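Local coordinates for NEDD8-conjugating enzyme UBC12 (Saccharomyces cerevisiae, PDB 3O2U), which accepts the ubiquitin-like protein Rub1 (NEDD8) from its E1 enzyme and catalyses its covalent attachment to other proteins, chiefly the cullin Cdc53, at residues Arg33-Val47 with Pro127-Leu139. Sequence-based numbering, arbitrary orientation. Where two conformers were deposited one is given.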
loop_
_atom_site.group_PDB
_atom_site.type_symbol
_atom_site.label_atom_id
_atom_site.label_comp_id
_atom_site.label_asym_id
_atom_site.label_seq_id
_atom_site.Cartn_x
_atom_site.Cartn_y
_atom_site.Cartn_z
ATOM N N ARG A 33 6.035 5.572 15.431
ATOM C CA ARG A 33 6.495 4.330 14.808
ATOM C C ARG A 33 6.578 4.455 13.274
ATOM O O ARG A 33 7.538 4.006 12.655
ATOM C CB ARG A 33 5.576 3.173 15.212
ATOM C CG ARG A 33 5.794 1.891 14.391
ATOM C CD ARG A 33 7.148 1.190 14.694
ATOM N NE ARG A 33 7.430 0.325 13.547
ATOM C CZ ARG A 33 7.057 -0.944 13.441
ATOM N NH1 ARG A 33 6.490 -1.564 14.474
ATOM N NH2 ARG A 33 7.306 -1.606 12.310
ATOM N N LEU A 34 5.595 5.090 12.651
ATOM C CA LEU A 34 5.688 5.333 11.216
ATOM C C LEU A 34 6.880 6.253 10.863
ATOM O O LEU A 34 7.574 6.017 9.872
ATOM C CB LEU A 34 4.372 5.895 10.665
ATOM C CG LEU A 34 4.392 6.234 9.169
ATOM C CD1 LEU A 34 4.839 5.056 8.313
ATOM C CD2 LEU A 34 3.024 6.748 8.705
ATOM N N LYS A 35 7.116 7.303 11.646
ATOM C CA LYS A 35 8.311 8.141 11.403
ATOM C C LYS A 35 9.603 7.310 11.423
ATOM O O LYS A 35 10.487 7.485 10.588
ATOM C CB LYS A 35 8.421 9.250 12.447
ATOM C CG LYS A 35 7.474 10.413 12.241
ATOM C CD LYS A 35 7.552 11.362 13.429
ATOM C CE LYS A 35 8.927 12.028 13.518
ATOM N NZ LYS A 35 9.270 12.759 12.268
ATOM N N ARG A 36 9.703 6.413 12.397
ATOM C CA ARG A 36 10.855 5.533 12.527
ATOM C C ARG A 36 10.980 4.595 11.308
ATOM O O ARG A 36 12.063 4.396 10.775
ATOM C CB ARG A 36 10.781 4.808 13.884
ATOM C CG ARG A 36 10.975 3.304 13.913
ATOM C CD ARG A 36 10.782 2.761 15.355
ATOM N NE ARG A 36 10.716 1.300 15.427
ATOM C CZ ARG A 36 10.387 0.610 16.518
ATOM N NH1 ARG A 36 10.089 1.237 17.648
ATOM N NH2 ARG A 36 10.351 -0.713 16.478
ATOM N N ASP A 37 9.861 4.033 10.856
ATOM C CA ASP A 37 9.874 3.211 9.639
ATOM C C ASP A 37 10.310 4.017 8.408
ATOM O O ASP A 37 11.055 3.520 7.574
ATOM C CB ASP A 37 8.489 2.614 9.359
ATOM C CG ASP A 37 8.146 1.455 10.272
ATOM O OD1 ASP A 37 8.791 1.304 11.335
ATOM O OD2 ASP A 37 7.221 0.690 9.899
ATOM N N LEU A 38 9.810 5.244 8.284
ATOM C CA LEU A 38 10.184 6.120 7.168
ATOM C C LEU A 38 11.649 6.524 7.238
ATOM O O LEU A 38 12.339 6.580 6.220
ATOM C CB LEU A 38 9.324 7.382 7.159
ATOM C CG LEU A 38 7.889 7.216 6.654
ATOM C CD1 LEU A 38 7.054 8.411 7.089
ATOM C CD2 LEU A 38 7.889 7.063 5.135
ATOM N N ASP A 39 12.113 6.818 8.445
ATOM C CA ASP A 39 13.507 7.204 8.643
ATOM C C ASP A 39 14.476 6.047 8.391
ATOM O O ASP A 39 15.651 6.283 8.139
ATOM C CB ASP A 39 13.722 7.771 10.054
ATOM C CG ASP A 39 13.100 9.146 10.225
ATOM O OD1 ASP A 39 12.730 9.759 9.199
ATOM O OD2 ASP A 39 12.971 9.612 11.380
ATOM N N SER A 40 13.976 4.810 8.458
ATOM C CA SER A 40 14.802 3.612 8.292
ATOM C C SER A 40 14.726 2.980 6.890
ATOM O O SER A 40 15.279 1.904 6.658
ATOM C CB SER A 40 14.387 2.549 9.319
ATOM O OG SER A 40 14.377 3.072 10.638
ATOM N N LEU A 41 14.018 3.612 5.967
ATOM C CA LEU A 41 13.794 3.003 4.649
ATOM C C LEU A 41 15.087 2.809 3.860
ATOM O O LEU A 41 15.998 3.625 3.920
ATOM C CB LEU A 41 12.819 3.834 3.813
ATOM C CG LEU A 41 11.335 3.653 4.116
ATOM C CD1 LEU A 41 10.476 4.640 3.293
ATOM C CD2 LEU A 41 10.901 2.209 3.891
ATOM N N ASP A 42 15.150 1.724 3.103
ATOM C CA ASP A 42 16.290 1.449 2.252
ATOM C C ASP A 42 15.761 0.989 0.900
ATOM O O ASP A 42 15.784 -0.198 0.590
ATOM C CB ASP A 42 17.152 0.362 2.889
ATOM C CG ASP A 42 18.483 0.196 2.198
ATOM O OD1 ASP A 42 19.324 1.113 2.300
ATOM O OD2 ASP A 42 18.695 -0.864 1.568
ATOM N N LEU A 43 15.266 1.929 0.101
ATOM C CA LEU A 43 14.530 1.581 -1.117
ATOM C C LEU A 43 15.452 1.282 -2.293
ATOM O O LEU A 43 16.461 1.960 -2.473
ATOM C CB LEU A 43 13.593 2.728 -1.509
ATOM C CG LEU A 43 12.478 3.182 -0.557
ATOM C CD1 LEU A 43 11.899 4.521 -1.007
ATOM C CD2 LEU A 43 11.388 2.139 -0.475
ATOM N N PRO A 44 15.099 0.275 -3.112
ATOM C CA PRO A 44 15.838 0.102 -4.365
ATOM C C PRO A 44 15.407 1.167 -5.369
ATOM O O PRO A 44 14.356 1.802 -5.185
ATOM C CB PRO A 44 15.416 -1.292 -4.847
ATOM C CG PRO A 44 14.116 -1.572 -4.184
ATOM C CD PRO A 44 14.054 -0.750 -2.919
ATOM N N PRO A 45 16.210 1.373 -6.424
ATOM C CA PRO A 45 15.941 2.434 -7.403
ATOM C C PRO A 45 14.615 2.213 -8.131
ATOM O O PRO A 45 14.084 3.140 -8.734
ATOM C CB PRO A 45 17.126 2.324 -8.380
ATOM C CG PRO A 45 18.201 1.645 -7.596
ATOM C CD PRO A 45 17.480 0.679 -6.696
ATOM N N THR A 46 14.075 1.005 -8.039
ATOM C CA THR A 46 12.805 0.682 -8.675
ATOM C C THR A 46 11.592 1.136 -7.861
ATOM O O THR A 46 10.452 0.971 -8.295
ATOM C CB THR A 46 12.688 -0.820 -8.887
ATOM O OG1 THR A 46 13.114 -1.471 -7.685
ATOM C CG2 THR A 46 13.582 -1.266 -10.051
ATOM N N VAL A 47 11.833 1.693 -6.682
ATOM C CA VAL A 47 10.735 2.173 -5.854
ATOM C C VAL A 47 10.949 3.595 -5.382
ATOM O O VAL A 47 11.978 3.919 -4.786
ATOM C CB VAL A 47 10.503 1.300 -4.615
ATOM C CG1 VAL A 47 9.334 1.883 -3.771
ATOM C CG2 VAL A 47 10.196 -0.142 -5.022
ATOM N N PRO A 127 3.384 -6.941 14.013
ATOM C CA PRO A 127 3.798 -5.570 14.328
ATOM C C PRO A 127 5.304 -5.420 14.295
ATOM O O PRO A 127 5.808 -4.295 14.404
ATOM C CB PRO A 127 3.258 -5.349 15.750
ATOM C CG PRO A 127 2.117 -6.284 15.871
ATOM C CD PRO A 127 2.562 -7.524 15.092
ATOM N N ALA A 128 6.014 -6.540 14.150
ATOM C CA ALA A 128 7.462 -6.504 14.018
ATOM C C ALA A 128 7.891 -6.345 12.549
ATOM O O ALA A 128 9.076 -6.195 12.268
ATOM C CB ALA A 128 8.094 -7.762 14.628
ATOM N N LEU A 129 6.926 -6.399 11.631
ATOM C CA LEU A 129 7.159 -6.079 10.221
ATOM C C LEU A 129 7.059 -4.562 10.085
ATOM O O LEU A 129 6.556 -3.891 10.986
ATOM C CB LEU A 129 6.126 -6.764 9.311
ATOM C CG LEU A 129 6.225 -8.293 9.197
ATOM C CD1 LEU A 129 5.236 -8.880 8.176
ATOM C CD2 LEU A 129 7.636 -8.712 8.855
ATOM N N ASP A 130 7.555 -4.019 8.978
ATOM C CA ASP A 130 7.642 -2.568 8.841
ATOM C C ASP A 130 7.319 -2.106 7.429
ATOM O O ASP A 130 7.014 -2.917 6.549
ATOM C CB ASP A 130 9.034 -2.073 9.261
ATOM C CG ASP A 130 10.153 -2.667 8.409
ATOM O OD1 ASP A 130 9.870 -3.461 7.482
ATOM O OD2 ASP A 130 11.329 -2.350 8.670
ATOM N N LEU A 131 7.387 -0.793 7.225
ATOM C CA LEU A 131 7.046 -0.217 5.944
ATOM C C LEU A 131 7.964 -0.802 4.868
ATOM O O LEU A 131 7.525 -1.077 3.753
ATOM C CB LEU A 131 7.154 1.311 6.008
ATOM C CG LEU A 131 6.911 2.068 4.707
ATOM C CD1 LEU A 131 5.527 1.754 4.132
ATOM C CD2 LEU A 131 7.089 3.589 4.919
ATOM N N GLN A 132 9.239 -0.992 5.204
ATOM C CA GLN A 132 10.191 -1.563 4.237
ATOM C C GLN A 132 9.673 -2.914 3.729
ATOM O O GLN A 132 9.736 -3.199 2.537
ATOM C CB GLN A 132 11.573 -1.745 4.866
ATOM C CG GLN A 132 12.578 -2.445 3.968
ATOM C CD GLN A 132 13.332 -1.486 3.098
ATOM O OE1 GLN A 132 13.450 -0.306 3.421
ATOM N NE2 GLN A 132 13.861 -1.981 1.987
ATOM N N SER A 133 9.157 -3.732 4.644
ATOM C CA SER A 133 8.614 -5.053 4.306
ATOM C C SER A 133 7.426 -4.945 3.392
ATOM O O SER A 133 7.311 -5.692 2.437
ATOM C CB SER A 133 8.171 -5.781 5.568
ATOM O OG SER A 133 9.255 -5.879 6.469
ATOM N N ILE A 134 6.513 -4.030 3.706
ATOM C CA ILE A 134 5.352 -3.867 2.868
ATOM C C ILE A 134 5.795 -3.474 1.468
ATOM O O ILE A 134 5.362 -4.069 0.477
ATOM C CB ILE A 134 4.391 -2.809 3.442
ATOM C CG1 ILE A 134 3.801 -3.325 4.769
ATOM C CG2 ILE A 134 3.308 -2.509 2.427
ATOM C CD1 ILE A 134 3.209 -2.247 5.680
ATOM N N ILE A 135 6.669 -2.478 1.393
ATOM C CA ILE A 135 7.122 -1.988 0.101
ATOM C C ILE A 135 7.850 -3.080 -0.695
ATOM O O ILE A 135 7.613 -3.262 -1.895
ATOM C CB ILE A 135 7.984 -0.736 0.256
ATOM C CG1 ILE A 135 7.087 0.447 0.694
ATOM C CG2 ILE A 135 8.691 -0.433 -1.067
ATOM C CD1 ILE A 135 7.857 1.733 0.938
ATOM N N THR A 136 8.728 -3.816 -0.028
ATOM C CA THR A 136 9.398 -4.911 -0.701
ATOM C C THR A 136 8.378 -5.938 -1.208
ATOM O O THR A 136 8.536 -6.489 -2.288
ATOM C CB THR A 136 10.403 -5.589 0.233
ATOM O OG1 THR A 136 11.404 -4.632 0.600
ATOM C CG2 THR A 136 11.064 -6.780 -0.470
ATOM N N GLY A 137 7.329 -6.182 -0.418
ATOM C CA GLY A 137 6.264 -7.095 -0.805
ATOM C C GLY A 137 5.500 -6.665 -2.045
ATOM O O GLY A 137 5.160 -7.491 -2.896
ATOM N N LEU A 138 5.229 -5.368 -2.153
ATOM C CA LEU A 138 4.554 -4.816 -3.330
ATOM C C LEU A 138 5.459 -4.972 -4.563
ATOM O O LEU A 138 5.012 -5.315 -5.644
ATOM C CB LEU A 138 4.189 -3.346 -3.087
ATOM C CG LEU A 138 3.142 -3.154 -1.980
ATOM C CD1 LEU A 138 2.872 -1.673 -1.683
ATOM C CD2 LEU A 138 1.856 -3.878 -2.337
ATOM N N LEU A 139 6.745 -4.739 -4.384
ATOM C CA LEU A 139 7.676 -4.922 -5.486
ATOM C C LEU A 139 7.632 -6.381 -5.956
ATOM O O LEU A 139 7.409 -6.655 -7.132
ATOM C CB LEU A 139 9.081 -4.552 -5.043
ATOM C CG LEU A 139 10.161 -4.688 -6.123
ATOM C CD1 LEU A 139 9.764 -3.938 -7.384
ATOM C CD2 LEU A 139 11.511 -4.205 -5.598
HETATM O O HOH W 1 10.654 0.687 7.243
#
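A turn at the second torsion (70°) carries the Arg-33 guanidinium edge to the loop that leads into helix 131-143, while Gln-132, with CG trans to its own N (chi1 175°) and a bend one bond further on, presents its amide to Asp-42. Arg-33 NH1 gives an almost linear bond to Pro-127 O (2.8 Å) and NH2 one to Leu-129 O (2.7 Å), both acceptors lying close to the guanidinium plane. Arg-33 NE donates to Asp-37 OD1 (2.8 Å) in a salt bridge that steadies the group's rotation. Asp-37 OD2 in turn receives Leu-131 N from above the carboxylate plane (3.1 Å), and is hydrogen-bonded to Tyr-92 OH as well. Asp-130, the N-cap, holds Ser-133, and a water links Asp-37 O to Gln-132 N. The Gln-132 amide grips the Asp-42 backbone twice: OE1 accepts from Asp-42 N (2.7 Å) and NE2 donates to Asp-42 O (3.0 Å) from above its carbonyl plane. Alongside these polar links, Leu-131 CD2 meets Leu-38 CD2 (3.6 Å) and Leu-41 CD1, Ile-135 CG2 lies against Val-47 CG1 (3.6 Å) and Leu-43 CD2, and Leu-139 CD2 reaches Pro-44 and Thr-46. The short helical segments cross at -57°. Within this UBC fold, the contact joins helix 29-39 and its connection to strand 47-51 with helix 131-143, whose apolar side chains continue onto Leu-49 and, in strand 65-70, Leu-66 and Val-70.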